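Local coordinates for protein guanine deaminase (Escherichia coli, PDB 6OHB) that catalyses the zinc-dependent hydrolytic deamination of guanine to xanthine and ammonia, the single step of guanine degradation to xanthine, at residues I83-S88 with R111-L116. Residues are numbered along the deposited sequence; the frame is centred on the assembly and turned at random.
Sequences IHYPQS and RRYEDL. With ZN (zinc ion), chain E.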
ATOM      1  N   ILE A  83      -0.062 -14.939  10.717  1.00 40.53           N
ATOM      2  CA  ILE A  83       0.665 -13.797  11.257  1.00 40.34           C
ATOM      3  C   ILE A  83       1.652 -14.319  12.295  1.00 41.37           C
ATOM      4  O   ILE A  83       1.363 -15.279  13.015  1.00 45.83           O
ATOM      5  CB  ILE A  83      -0.311 -12.742  11.827  1.00 47.74           C
ATOM      6  CG1 ILE A  83       0.445 -11.522  12.355  1.00 45.05           C
ATOM      7  CG2 ILE A  83      -1.229 -13.351  12.888  1.00 38.80           C
ATOM      8  CD1 ILE A  83      -0.457 -10.355  12.716  1.00 42.73           C
ATOM      9  N   HIS A  84       2.836 -13.709  12.339  1.00 41.79           N
ATOM     10  CA  HIS A  84       3.909 -14.100  13.251  1.00 40.63           C
ATOM     11  C   HIS A  84       3.936 -13.113  14.425  1.00 40.74           C
ATOM     12  O   HIS A  84       4.236 -11.929  14.239  1.00 46.93           O
ATOM     13  CB  HIS A  84       5.260 -14.142  12.522  1.00 40.35           C
ATOM     14  CG  HIS A  84       5.365 -15.176  11.428  1.00 40.13           C
ATOM     15  ND1 HIS A  84       6.085 -16.345  11.574  1.00 41.16           N
ATOM     16  CD2 HIS A  84       4.912 -15.179  10.152  1.00 38.18           C
ATOM     17  CE1 HIS A  84       6.036 -17.039  10.451  1.00 41.23           C
ATOM     18  NE2 HIS A  84       5.324 -16.358   9.577  1.00 32.92           N
ATOM     19  N   TYR A  85       3.594 -13.596  15.627  1.00 39.13           N
ATOM     20  CA  TYR A  85       3.627 -12.757  16.828  1.00 43.15           C
ATOM     21  C   TYR A  85       4.995 -12.141  17.135  1.00 49.89           C
ATOM     22  O   TYR A  85       5.053 -10.924  17.387  1.00 43.22           O
ATOM     23  CB  TYR A  85       3.080 -13.573  18.011  1.00 41.66           C
ATOM     24  CG  TYR A  85       3.729 -13.358  19.369  1.00 46.26           C
ATOM     25  CD1 TYR A  85       3.671 -12.124  20.016  1.00 46.19           C
ATOM     26  CD2 TYR A  85       4.370 -14.408  20.024  1.00 48.92           C
ATOM     27  CE1 TYR A  85       4.255 -11.937  21.258  1.00 43.44           C
ATOM     28  CE2 TYR A  85       4.954 -14.230  21.271  1.00 47.36           C
ATOM     29  CZ  TYR A  85       4.894 -12.995  21.882  1.00 52.62           C
ATOM     30  OH  TYR A  85       5.476 -12.818  23.120  1.00 55.15           O
ATOM     31  N   PRO A  86       6.118 -12.894  17.163  1.00 46.53           N
ATOM     32  CA  PRO A  86       7.381 -12.294  17.623  1.00 52.82           C
ATOM     33  C   PRO A  86       8.185 -11.603  16.529  1.00 52.91           C
ATOM     34  O   PRO A  86       9.403 -11.794  16.446  1.00 65.73           O
ATOM     35  CB  PRO A  86       8.142 -13.500  18.181  1.00 57.36           C
ATOM     36  CG  PRO A  86       7.733 -14.614  17.279  1.00 54.30           C
ATOM     37  CD  PRO A  86       6.279 -14.341  16.906  1.00 53.05           C
ATOM     38  N   GLN A  87       7.532 -10.807  15.678  1.00 52.51           N
ATOM     39  CA  GLN A  87       8.228 -10.211  14.544  1.00 52.50           C
ATOM     40  C   GLN A  87       7.793  -8.782  14.243  1.00 58.35           C
ATOM     41  O   GLN A  87       8.151  -8.256  13.180  1.00 52.58           O
ATOM     42  CB  GLN A  87       8.028 -11.071  13.292  1.00 47.13           C
ATOM     43  CG  GLN A  87       8.786 -12.388  13.306  1.00 47.15           C
ATOM     44  CD  GLN A  87       8.569 -13.187  12.043  1.00 46.87           C
ATOM     45  OE1 GLN A  87       7.983 -12.692  11.078  1.00 46.42           O
ATOM     46  NE2 GLN A  87       9.049 -14.425  12.034  1.00 55.30           N
ATOM     47  N   SER A  88       7.040  -8.135  15.138  1.00 55.52           N
ATOM     48  CA  SER A  88       6.504  -6.811  14.839  1.00 52.76           C
ATOM     49  C   SER A  88       7.612  -5.788  14.602  1.00 59.15           C
ATOM     50  O   SER A  88       7.472  -4.902  13.751  1.00 56.74           O
ATOM     51  CB  SER A  88       5.587  -6.353  15.974  1.00 44.13           C
ATOM     52  OG  SER A  88       4.493  -7.239  16.143  1.00 55.39           O
ATOM     53  N   ARG A 111      14.875 -14.310  18.450  1.00 65.38           N
ATOM     54  CA  ARG A 111      15.726 -14.664  19.586  1.00 59.43           C
ATOM     55  C   ARG A 111      15.444 -13.801  20.809  1.00 67.12           C
ATOM     56  O   ARG A 111      15.564 -14.278  21.944  1.00 70.97           O
ATOM     57  CB  ARG A 111      17.201 -14.551  19.196  1.00 63.73           C
ATOM     58  N   ARG A 112      15.045 -12.545  20.605  1.00 68.53           N
ATOM     59  CA  ARG A 112      14.826 -11.624  21.714  1.00 66.49           C
ATOM     60  C   ARG A 112      13.642 -12.023  22.586  1.00 66.65           C
ATOM     61  O   ARG A 112      13.475 -11.452  23.669  1.00 65.60           O
ATOM     62  CB  ARG A 112      14.631 -10.209  21.162  1.00 62.07           C
ATOM     63  CG  ARG A 112      15.567  -9.911  19.994  1.00 67.06           C
ATOM     64  CD  ARG A 112      15.146  -8.713  19.145  1.00 66.00           C
ATOM     65  NE  ARG A 112      14.809  -7.521  19.919  1.00 71.47           N
ATOM     66  CZ  ARG A 112      14.923  -6.279  19.451  1.00 69.10           C
ATOM     67  NH1 ARG A 112      14.592  -5.239  20.207  1.00 63.09           N
ATOM     68  NH2 ARG A 112      15.368  -6.080  18.217  1.00 66.53           N
ATOM     69  N   TYR A 113      12.835 -12.987  22.150  1.00 66.06           N
ATOM     70  CA  TYR A 113      11.635 -13.401  22.862  1.00 68.07           C
ATOM     71  C   TYR A 113      11.884 -14.534  23.857  1.00 72.54           C
ATOM     72  O   TYR A 113      10.920 -15.115  24.367  1.00 74.21           O
ATOM     73  CB  TYR A 113      10.546 -13.783  21.853  1.00 67.17           C
ATOM     74  CG  TYR A 113       9.988 -12.564  21.144  1.00 62.23           C
ATOM     75  CD1 TYR A 113      10.665 -11.983  20.081  1.00 58.20           C
ATOM     76  CD2 TYR A 113       8.804 -11.974  21.566  1.00 59.43           C
ATOM     77  CE1 TYR A 113      10.171 -10.861  19.447  1.00 60.77           C
ATOM     78  CE2 TYR A 113       8.303 -10.853  20.936  1.00 56.62           C
ATOM     79  CZ  TYR A 113       8.990 -10.299  19.879  1.00 59.77           C
ATOM     80  OH  TYR A 113       8.491  -9.181  19.249  1.00 57.79           O
ATOM     81  N   GLU A 114      13.150 -14.876  24.125  1.00 73.69           N
ATOM     82  CA  GLU A 114      13.464 -15.765  25.242  1.00 71.13           C
ATOM     83  C   GLU A 114      13.208 -15.083  26.583  1.00 71.91           C
ATOM     84  O   GLU A 114      12.880 -15.751  27.570  1.00 75.81           O
ATOM     85  CB  GLU A 114      14.917 -16.237  25.146  1.00 71.49           C
ATOM     86  N   ASP A 115      13.383 -13.764  26.634  1.00 66.44           N
ATOM     87  CA  ASP A 115      13.052 -12.968  27.810  1.00 64.60           C
ATOM     88  C   ASP A 115      11.537 -12.925  27.997  1.00 71.11           C
ATOM     89  O   ASP A 115      10.801 -12.620  27.055  1.00 71.53           O
ATOM     90  CB  ASP A 115      13.617 -11.557  27.629  1.00 58.87           C
ATOM     91  CG  ASP A 115      13.371 -10.650  28.829  1.00 71.92           C
ATOM     92  OD1 ASP A 115      13.785  -9.470  28.752  1.00 67.71           O
ATOM     93  OD2 ASP A 115      12.784 -11.091  29.841  1.00 76.13           O
ATOM     94  N   LEU A 116      11.051 -13.274  29.190  1.00 67.00           N
ATOM     95  CA  LEU A 116       9.600 -13.298  29.328  1.00 67.25           C
ATOM     96  C   LEU A 116       9.004 -11.939  29.666  1.00 67.79           C
ATOM     97  O   LEU A 116       7.834 -11.700  29.348  1.00 63.36           O
ATOM     98  CB  LEU A 116       9.165 -14.420  30.273  1.00 69.25           C
ATOM     99  CG  LEU A 116       7.688 -14.476  30.659  1.00 65.44           C
ATOM    100  CD1 LEU A 116       7.143 -15.878  30.570  1.00 65.54           C
ATOM    101  CD2 LEU A 116       7.734 -14.097  32.143  1.00 70.97           C
TER
HETATM  102 ZN    ZN E 501       4.932 -16.592   7.733  1.00 51.08          ZN
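Pro86 CB stands over the centre of the Tyr113 ring, 3.4 Å from its centroid and only 7° off the ring normal, which identifies a CH-pi contact. On the same ring Pro86 CA lies 3.4 Å from Tyr113 CZ, while Pro86 O comes within 3.2 Å of Tyr113 CE1, so proline ring and backbone both meet the tyrosine. Tyr85 adds a T-shaped pair: the edge of Tyr113 points toward the face of Tyr85, with centroids 5.5 Å apart and planes at 72°, and Tyr113 CD2 makes the approach, 4.1 Å from Tyr85 CZ. Tyr113 CG is anti to its own carbonyl carbon (chi1 -72°), a setting that carries the ring across to the turn at Pro86. That residue centres an inverse gamma turn, closed by a weak hydrogen bond from Gln87 N to Tyr85 O, 3.0 Å, just after strand 73-84 of the amidohydrolase TIM barrel. The strand ends in the HxH metal motif; His84 NE2 binds the zinc ion at 1.9 Å, alongside His82, His237 and Asp327. His84 to Gln87 probably also line the guanine site, as in related deaminases. Tyr113 OH is hydrogen-bonded to Glu89 OE1, and Tyr85 OH, near the Tyr113 ring edge, to Ala119 O; both bonds would limit ring movement. With an alanine in place of Tyr113, Pro86 would probably lose the ring its CB packs on, Tyr85 its T-shaped mate and Glu89 a hydroxyl partner. Gln87 NE2 is hydrogen-bonded to Glu110 OE2 of helix 98-111.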